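Local coordinates for cobalamin biosynthesis protein CobN (Mycobacterium tuberculosis, PDB 7C6O) that is the large, catalytic subunit of cobaltochelatase, which probably inserts cobalt into the corrin ring in the ATP-dependent aerobic route to cobalamin, at residues Trp176-Arg181 with Leu223-Ala228; Ala192-Arg197 with Met247-Leu252. One frame throughout, in Å; residues are numbered along the deposited sequence.

Contact 1: residues Trp176-Arg181 with Leu223-Ala228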
loop_
_atom_site.group_PDB
_atom_site.type_symbol
_atom_site.label_atom_id
_atom_site.label_comp_id
_atom_site.label_asym_id
_atom_site.label_seq_id
_atom_site.Cartn_x
_atom_site.Cartn_y
_atom_site.Cartn_z
ATOM N N TRP A 176 22.628 -22.217 -16.859
ATOM C CA TRP A 176 21.599 -21.439 -17.531
ATOM C C TRP A 176 21.600 -21.828 -19.002
ATOM O O TRP A 176 22.592 -22.340 -19.523
ATOM C CB TRP A 176 21.834 -19.933 -17.372
ATOM C CG TRP A 176 22.985 -19.428 -18.188
ATOM C CD1 TRP A 176 24.299 -19.391 -17.820
ATOM C CD2 TRP A 176 22.924 -18.891 -19.514
ATOM N NE1 TRP A 176 25.060 -18.862 -18.836
ATOM C CE2 TRP A 176 24.239 -18.549 -19.888
ATOM C CE3 TRP A 176 21.884 -18.667 -20.422
ATOM C CZ2 TRP A 176 24.541 -17.994 -21.129
ATOM C CZ3 TRP A 176 22.187 -18.117 -21.656
ATOM C CH2 TRP A 176 23.505 -17.786 -21.997
ATOM N N GLY A 177 20.483 -21.577 -19.673
ATOM C CA GLY A 177 20.415 -21.896 -21.087
ATOM C C GLY A 177 19.100 -21.456 -21.686
ATOM O O GLY A 177 18.252 -20.851 -21.020
ATOM N N VAL A 178 18.942 -21.782 -22.967
ATOM C CA VAL A 178 17.779 -21.395 -23.755
ATOM C C VAL A 178 16.865 -22.598 -23.915
ATOM O O VAL A 178 17.331 -23.734 -24.077
ATOM C CB VAL A 178 18.206 -20.845 -25.130
ATOM C CG1 VAL A 178 17.033 -20.164 -25.825
ATOM C CG2 VAL A 178 19.381 -19.891 -24.986
ATOM N N LEU A 179 15.556 -22.355 -23.861
ATOM C CA LEU A 179 14.575 -23.350 -24.277
ATOM C C LEU A 179 14.454 -23.272 -25.793
ATOM O O LEU A 179 13.925 -22.293 -26.330
ATOM C CB LEU A 179 13.230 -23.105 -23.598
ATOM C CG LEU A 179 12.116 -24.094 -23.947
ATOM C CD1 LEU A 179 12.472 -25.500 -23.480
ATOM C CD2 LEU A 179 10.789 -23.649 -23.352
ATOM N N GLU A 180 14.957 -24.289 -26.487
ATOM C CA GLU A 180 15.004 -24.236 -27.942
ATOM C C GLU A 180 13.606 -24.394 -28.528
ATOM O O GLU A 180 12.882 -25.340 -28.202
ATOM C CB GLU A 180 15.942 -25.312 -28.486
ATOM C CG GLU A 180 17.404 -25.112 -28.098
ATOM C CD GLU A 180 17.995 -23.820 -28.644
ATOM O OE1 GLU A 180 17.480 -23.299 -29.657
ATOM O OE2 GLU A 180 18.980 -23.324 -28.059
ATOM N N ARG A 181 13.228 -23.453 -29.386
ATOM C CA ARG A 181 11.935 -23.427 -30.047
ATOM C C ARG A 181 12.142 -22.972 -31.482
ATOM O O ARG A 181 13.120 -22.274 -31.776
ATOM C CB ARG A 181 10.956 -22.470 -29.346
ATOM C CG ARG A 181 10.741 -22.746 -27.869
ATOM C CD ARG A 181 9.882 -21.666 -27.223
ATOM N NE ARG A 181 8.504 -21.685 -27.710
ATOM C CZ ARG A 181 8.006 -20.831 -28.598
ATOM N NH1 ARG A 181 8.767 -19.870 -29.105
ATOM N NH2 ARG A 181 6.739 -20.934 -28.975
ATOM N N LEU A 223 12.174 -15.138 -25.841
ATOM C CA LEU A 223 13.516 -15.617 -25.512
ATOM C C LEU A 223 13.438 -16.323 -24.164
ATOM O O LEU A 223 13.739 -15.730 -23.118
ATOM C CB LEU A 223 14.524 -14.463 -25.493
ATOM C CG LEU A 223 15.968 -14.768 -25.082
ATOM C CD1 LEU A 223 16.582 -15.842 -25.967
ATOM C CD2 LEU A 223 16.808 -13.501 -25.110
ATOM N N PRO A 224 13.014 -17.588 -24.149
ATOM C CA PRO A 224 12.900 -18.317 -22.877
ATOM C C PRO A 224 14.267 -18.757 -22.371
ATOM O O PRO A 224 15.021 -19.428 -23.078
ATOM C CB PRO A 224 12.023 -19.522 -23.235
ATOM C CG PRO A 224 12.267 -19.734 -24.693
ATOM C CD PRO A 224 12.501 -18.372 -25.287
ATOM N N LEU A 225 14.581 -18.374 -21.135
ATOM C CA LEU A 225 15.864 -18.677 -20.518
ATOM C C LEU A 225 15.630 -19.259 -19.133
ATOM O O LEU A 225 14.863 -18.695 -18.345
ATOM C CB LEU A 225 16.740 -17.421 -20.419
ATOM C CG LEU A 225 17.117 -16.736 -21.734
ATOM C CD1 LEU A 225 17.749 -15.376 -21.473
ATOM C CD2 LEU A 225 18.060 -17.619 -22.534
ATOM N N TYR A 226 16.281 -20.380 -18.837
ATOM C CA TYR A 226 16.244 -20.951 -17.499
ATOM C C TYR A 226 17.533 -20.617 -16.759
ATOM O O TYR A 226 18.585 -20.413 -17.368
ATOM C CB TYR A 226 16.033 -22.469 -17.539
ATOM C CG TYR A 226 17.146 -23.251 -18.202
ATOM C CD1 TYR A 226 17.095 -23.556 -19.555
ATOM C CD2 TYR A 226 18.241 -23.697 -17.470
ATOM C CE1 TYR A 226 18.107 -24.278 -20.163
ATOM C CE2 TYR A 226 19.262 -24.416 -18.072
ATOM C CZ TYR A 226 19.187 -24.703 -19.418
ATOM O OH TYR A 226 20.195 -25.419 -20.023
ATOM N N CYS A 227 17.437 -20.557 -15.433
ATOM C CA CYS A 227 18.593 -20.252 -14.603
ATOM C C CYS A 227 18.287 -20.656 -13.171
ATOM O O CYS A 227 17.128 -20.844 -12.792
ATOM C CB CYS A 227 18.962 -18.766 -14.668
ATOM S SG CYS A 227 17.762 -17.674 -13.881
ATOM N N ALA A 228 19.348 -20.787 -12.375
ATOM C CA ALA A 228 19.164 -21.126 -10.970
ATOM C C ALA A 228 18.728 -19.919 -10.148
ATOM O O ALA A 228 17.940 -20.070 -9.207
ATOM C CB ALA A 228 20.452 -21.719 -10.395
HETATM O O HOH W 1 19.750 -25.747 -23.127
#

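Contact 2: residues Ala192-Arg197 with Met247-Leu252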
loop_
_atom_site.group_PDB
_atom_site.type_symbol
_atom_site.label_atom_id
_atom_site.label_comp_id
_atom_site.label_asym_id
_atom_site.label_seq_id
_atom_site.Cartn_x
_atom_site.Cartn_y
_atom_site.Cartn_z
ATOM N N ALA A 192 12.224 -11.620 -23.109
ATOM C CA ALA A 192 12.824 -12.734 -22.391
ATOM C C ALA A 192 11.832 -13.304 -21.383
ATOM O O ALA A 192 11.045 -12.568 -20.783
ATOM C CB ALA A 192 14.101 -12.287 -21.681
ATOM N N VAL A 193 11.858 -14.624 -21.216
ATOM C CA VAL A 193 11.059 -15.316 -20.208
ATOM C C VAL A 193 12.019 -16.095 -19.317
ATOM O O VAL A 193 12.646 -17.064 -19.766
ATOM C CB VAL A 193 10.010 -16.244 -20.834
ATOM C CG1 VAL A 193 9.181 -16.920 -19.746
ATOM C CG2 VAL A 193 9.113 -15.458 -21.777
ATOM N N LEU A 194 12.132 -15.680 -18.056
ATOM C CA LEU A 194 13.083 -16.263 -17.115
ATOM C C LEU A 194 12.359 -17.239 -16.196
ATOM O O LEU A 194 11.424 -16.852 -15.485
ATOM C CB LEU A 194 13.777 -15.176 -16.294
ATOM C CG LEU A 194 15.051 -14.533 -16.852
ATOM C CD1 LEU A 194 16.209 -15.523 -16.839
ATOM C CD2 LEU A 194 14.827 -13.982 -18.255
ATOM N N TYR A 195 12.795 -18.499 -16.202
ATOM C CA TYR A 195 12.200 -19.520 -15.353
ATOM C C TYR A 195 13.301 -20.345 -14.697
ATOM O O TYR A 195 14.483 -20.223 -15.026
ATOM C CB TYR A 195 11.228 -20.414 -16.138
ATOM C CG TYR A 195 11.853 -21.255 -17.231
ATOM C CD1 TYR A 195 12.224 -20.689 -18.444
ATOM C CD2 TYR A 195 12.040 -22.623 -17.060
ATOM C CE1 TYR A 195 12.784 -21.458 -19.451
ATOM C CE2 TYR A 195 12.597 -23.400 -18.061
ATOM C CZ TYR A 195 12.967 -22.813 -19.256
ATOM O OH TYR A 195 13.523 -23.580 -20.257
ATOM N N TYR A 196 12.898 -21.189 -13.753
ATOM C CA TYR A 196 13.853 -21.901 -12.916
ATOM C C TYR A 196 14.448 -23.107 -13.631
ATOM O O TYR A 196 13.757 -23.831 -14.356
ATOM C CB TYR A 196 13.189 -22.338 -11.610
ATOM C CG TYR A 196 13.263 -21.282 -10.532
ATOM C CD1 TYR A 196 14.474 -20.678 -10.213
ATOM C CD2 TYR A 196 12.125 -20.877 -9.846
ATOM C CE1 TYR A 196 14.552 -19.707 -9.231
ATOM C CE2 TYR A 196 12.193 -19.903 -8.865
ATOM C CZ TYR A 196 13.408 -19.324 -8.562
ATOM O OH TYR A 196 13.485 -18.354 -7.587
ATOM N N ARG A 197 15.749 -23.314 -13.407
ATOM C CA ARG A 197 16.467 -24.446 -13.986
ATOM C C ARG A 197 15.860 -25.775 -13.556
ATOM O O ARG A 197 15.831 -26.728 -14.345
ATOM C CB ARG A 197 17.940 -24.363 -13.579
ATOM C CG ARG A 197 18.846 -25.464 -14.104
ATOM C CD ARG A 197 20.281 -25.190 -13.668
ATOM N NE ARG A 197 21.230 -26.166 -14.191
ATOM C CZ ARG A 197 21.570 -27.283 -13.558
ATOM N NH1 ARG A 197 21.031 -27.565 -12.380
ATOM N NH2 ARG A 197 22.447 -28.117 -14.102
ATOM N N MET A 247 11.692 -8.190 -19.956
ATOM C CA MET A 247 11.817 -9.480 -19.288
ATOM C C MET A 247 10.545 -9.790 -18.517
ATOM O O MET A 247 10.086 -8.965 -17.720
ATOM C CB MET A 247 12.990 -9.501 -18.307
ATOM C CG MET A 247 14.365 -9.357 -18.907
ATOM S SD MET A 247 15.580 -9.173 -17.582
ATOM C CE MET A 247 15.311 -10.699 -16.682
ATOM N N VAL A 248 9.994 -10.980 -18.735
ATOM C CA VAL A 248 8.999 -11.562 -17.838
ATOM C C VAL A 248 9.715 -12.588 -16.972
ATOM O O VAL A 248 10.297 -13.548 -17.487
ATOM C CB VAL A 248 7.838 -12.206 -18.610
ATOM C CG1 VAL A 248 6.837 -12.800 -17.634
ATOM C CG2 VAL A 248 7.161 -11.188 -19.514
ATOM N N VAL A 249 9.685 -12.391 -15.657
ATOM C CA VAL A 249 10.406 -13.250 -14.728
ATOM C C VAL A 249 9.403 -14.054 -13.914
ATOM O O VAL A 249 8.335 -13.551 -13.544
ATOM C CB VAL A 249 11.353 -12.446 -13.814
ATOM C CG1 VAL A 249 12.385 -11.713 -14.653
ATOM C CG2 VAL A 249 10.576 -11.470 -12.941
ATOM N N THR A 250 9.742 -15.317 -13.661
ATOM C CA THR A 250 8.948 -16.190 -12.805
ATOM C C THR A 250 9.767 -16.694 -11.624
ATOM O O THR A 250 9.392 -17.685 -10.987
ATOM C CB THR A 250 8.378 -17.365 -13.604
ATOM O OG1 THR A 250 9.446 -18.206 -14.055
ATOM C CG2 THR A 250 7.602 -16.862 -14.811
ATOM N N VAL A 251 10.877 -16.029 -11.323
ATOM C CA VAL A 251 11.764 -16.426 -10.242
ATOM C C VAL A 251 11.660 -15.407 -9.110
ATOM O O VAL A 251 11.070 -14.336 -9.256
ATOM C CB VAL A 251 13.220 -16.576 -10.726
ATOM C CG1 VAL A 251 13.301 -17.622 -11.828
ATOM C CG2 VAL A 251 13.749 -15.235 -11.219
ATOM N N LEU A 252 12.252 -15.752 -7.967
ATOM C CA LEU A 252 12.224 -14.898 -6.789
ATOM C C LEU A 252 13.038 -13.624 -7.017
ATOM O O LEU A 252 13.785 -13.490 -7.990
ATOM C CB LEU A 252 12.761 -15.653 -5.571
ATOM C CG LEU A 252 11.779 -16.421 -4.680
ATOM C CD1 LEU A 252 10.607 -16.980 -5.466
ATOM C CD2 LEU A 252 12.514 -17.540 -3.957
HETATM O O HOH W 2 9.964 -20.713 -12.965
#

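Contact 1: residues Trp176-Arg181 with Leu223-Ala228
An antiparallel edge-strand pair joins Gly177 and its neighbours in strand 176-178 to Tyr226 and its neighbours in strand 221-227; the short axes run 4.8 Å apart at 158°. Gly177 and Tyr226 form the hydrogen-bonded pair: Tyr226 N reaches Gly177 O at 3.0 Å, and Gly177 N returns a bond to Tyr226 O. Beyond the strand end, Leu179 N still bonds to Pro224 O at 3.1 Å, but the donor stands above the carbonyl plane, 39° out of it.

The Tyr226 ring folds back over this ladder. Its CG sits between the backbone N and the carbonyl carbon (chi1 64°), which lays one ring face on the glycine: Gly177 N lies 3.3 Å above the ring plane, over its centre, and Gly177 CA makes a CH-pi contact. At the ring edge, in plane, a water links Tyr226 OH to Val178 O. On the other sheet face, Val178 and Leu225 lie side by side, CG2 to CD2 at 3.6 Å, while the same Leu225 CD2 meets the Trp176 ring edge at CZ3. Leu179 CB packs on Pro224 CG at 3.7 Å. Arg181 crosses this proline at a slant, its CD near Pro224 CG, and carries its guanidinium to salt bridges with Glu209 and Glu216 of helix 206-217. The whole is an antiparallel edge strand added to an otherwise largely parallel alpha/beta sheet.

Contact 2: residues Ala192-Arg197 with Met247-Leu252
One face of the Tyr196 ring is covered by Val251: its CG1 methyl stands 3.5 Å above the ring plane, over the centre and only 10° off the normal, a well-formed CH-pi contact. Val251 CG1 lies anti to its carbonyl carbon (chi1 -59°), a torsion that aims this branch at the ring, with CB close to CZ. The phenol oxygen has a partner of its own, since Leu252 N donates to Tyr196 OH at 2.9 Å along a nearly straight path (N-H...O 171°), and Leu252 CB closes on the same oxygen. The Tyr195 ring has Val193 O at its edge, in plane, and its hydroxyl bonds to His200.

Between the strands the backbones pair in parallel, axes 4.7 Å apart. Val248 takes part with both its polar backbone atoms, N to Ala192 O and O to Leu194 N. The ladder ends at Leu194 O, which is gripped twice by Thr250. The amide N approaches nearly along the C=O axis, whereas OG1 comes at 2.8 Å in the carbonyl plane, on a lone pair. A water then donates to Thr250 OG1 and accepts from Tyr196 N at 3.1 Å, carrying the link on where direct pairing stops. On one sheet face, Leu194 CD2 touches the Met247 methyl CE at 3.7 Å; the methionine reaches it by a bend at its last torsion. On the other, Val193 and Val248 pack on Ile215 and Leu211 of helix 206-217. Tyr196 is the N-cap residue of helix 197-202, so the ring contact sits where strand gives way to helix: two adjacent parallel strands, one passing directly into a helix and the other into a loop at its C-terminal end, in an alpha/beta sheet whose parallel strands follow the 2-1-3-4-5 order of flavodoxin-like folds.

Overall arrangement
Contacts 1 and 2 are neighbours in one mixed seven-stranded sheet, their centres about 9 Å apart. Across it the strands run 176-178, 221-227, 190-196, 246-249, so contact 1 forms one edge of it and contact 2 lies further in. Strands 221-227 and 190-196 join them directly: Leu225 N to Val193 O measures 2.7 Å, a probable hydrogen bond. Along the chain the four segments alternate, 176-181, 192-197, 223-228, then 247-252, with helix 206-217 and helix 235-241 in the connections. Edge strand and parallel core are thus interleaved in sequence yet adjacent in space, tying this stretch of the CobN/magnesium chelatase family region into a single alpha/beta unit.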